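Local atomic coordinates of sulfatase (Bacteroides fragilis CAG:558, PDB entry 6USS), a protein that probably hydrolyses aryl sulfate esters as a calcium-dependent gut bacterial sulfatase. Residues L378-E381 against D382-P385. The protein carries 1 engineered substitution. Sequence-based numbering, arbitrary orientation.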
# COMPACT_ATOMS: atom_id res chain seq x y z
N LEU A 378 21.60 19.79 -13.22
CA LEU A 378 21.26 18.50 -12.66
C LEU A 378 20.13 17.90 -13.49
O LEU A 378 19.47 18.60 -14.26
CB LEU A 378 20.87 18.62 -11.19
CG LEU A 378 19.70 19.56 -10.89
CD1 LEU A 378 18.32 18.89 -11.08
CD2 LEU A 378 19.84 20.10 -9.48
N ILE A 379 19.90 16.60 -13.31
CA ILE A 379 18.90 15.89 -14.08
C ILE A 379 18.01 15.05 -13.16
O ILE A 379 18.43 14.63 -12.08
CB ILE A 379 19.56 15.02 -15.16
CG1 ILE A 379 18.52 14.36 -16.07
CG2 ILE A 379 20.52 14.00 -14.52
CD1 ILE A 379 18.89 14.42 -17.53
N ILE A 380 16.78 14.79 -13.62
CA ILE A 380 15.69 14.25 -12.79
C ILE A 380 16.10 12.98 -12.03
O ILE A 380 15.76 12.83 -10.86
CB ILE A 380 14.43 14.04 -13.66
CG1 ILE A 380 13.27 13.45 -12.84
CG2 ILE A 380 14.73 13.15 -14.86
CD1 ILE A 380 12.73 14.38 -11.81
N GLU A 381 16.84 12.06 -12.66
CA GLU A 381 17.24 10.86 -11.92
C GLU A 381 18.05 11.18 -10.67
O GLU A 381 18.15 10.33 -9.78
CB GLU A 381 18.04 9.87 -12.78
CG GLU A 381 19.31 10.44 -13.37
CD GLU A 381 19.17 10.70 -14.87
OE1 GLU A 381 20.16 10.47 -15.61
OE2 GLU A 381 18.06 11.14 -15.30
N ASP A 382 18.65 12.38 -10.59
CA ASP A 382 19.37 12.80 -9.39
C ASP A 382 18.45 12.97 -8.18
O ASP A 382 18.92 12.87 -7.03
CB ASP A 382 20.11 14.11 -9.64
CG ASP A 382 21.05 14.05 -10.83
OD1 ASP A 382 21.43 12.94 -11.26
OD2 ASP A 382 21.40 15.14 -11.35
N PHE A 383 17.17 13.27 -8.41
CA PHE A 383 16.21 13.42 -7.32
C PHE A 383 16.18 12.18 -6.41
O PHE A 383 15.95 12.31 -5.20
CB PHE A 383 14.80 13.68 -7.87
CG PHE A 383 14.55 15.11 -8.30
CD1 PHE A 383 15.38 15.73 -9.22
CD2 PHE A 383 13.45 15.80 -7.82
CE1 PHE A 383 15.13 17.06 -9.63
CE2 PHE A 383 13.19 17.12 -8.22
CZ PHE A 383 14.04 17.75 -9.13
N TYR A 384 16.43 10.99 -6.99
CA TYR A 384 16.34 9.75 -6.23
C TYR A 384 17.41 9.67 -5.14
O TYR A 384 17.06 9.60 -3.95
CB TYR A 384 16.38 8.57 -7.19
CG TYR A 384 16.28 7.16 -6.66
CD1 TYR A 384 17.28 6.61 -5.88
CD2 TYR A 384 15.20 6.35 -7.02
CE1 TYR A 384 17.20 5.30 -5.43
CE2 TYR A 384 15.11 5.05 -6.60
CZ TYR A 384 16.11 4.53 -5.81
OH TYR A 384 16.01 3.22 -5.38
N PRO A 385 18.72 9.69 -5.46
CA PRO A 385 19.72 9.74 -4.37
C PRO A 385 19.56 10.96 -3.48
O PRO A 385 19.85 10.86 -2.29
CB PRO A 385 21.07 9.79 -5.10
CG PRO A 385 20.78 9.53 -6.53
CD PRO A 385 19.36 9.91 -6.77
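Ile379 and Asp382 hold each other twice where a short strand turns into a helix, an example of a side chain reaching back to bind the backbone of the incoming strand. Asp382 OD2 accepts the backbone N of Ile379 at 2.9 Å along an almost straight N-H (179°), the donor standing above the carboxylate plane. Asp382 N returns a bond of 2.7 Å to Ile379 O. The carboxylate reaches back because CG lies beside its own backbone N (chi1 -55°), which carries it across Ile379 O. The CG2 methyl of Ile379 lies against the same face, 3.5 Å from Asp382 OD2, and Leu378 CB touches that oxygen from the strand. The other oxygen, OD1, is taken up by a salt bridge to Arg421 and by the backbone N of Ile405, so both oxygens of this buried acid are satisfied and the negative charge is probably stabilised.

The apolar half of the same turn follows the same logic. Phe383 N bonds to Ile380 O at 2.9 Å, and the Phe383 ring folds back over Ile380. Ile380, its CG1 trans to the backbone N, lays CD1 over one face, displaced toward the rim, a CH-pi contact 4.0 Å from the Phe383 centroid and only 14° off the normal. Leu378 CD1 comes instead to the ring edge, 4.0 Å from Phe383 CE1. Beyond the turn, Ile380 and Phe383 both pack on Leu95 of helix 88-97, and Phe407 meets the Phe383 ring edge-to-face.

Further along, Tyr384 N makes a weak bond of 3.3 Å to Glu381 O. Successive i to i+3 backbone bonds thus carry the chain from strand 378-379, parallel to strand 77-83 in the central mixed sheet, into helix 383-390: a tight strand-to-helix connection within the alpha/beta sulfatase fold of the alkaline phosphatase clan.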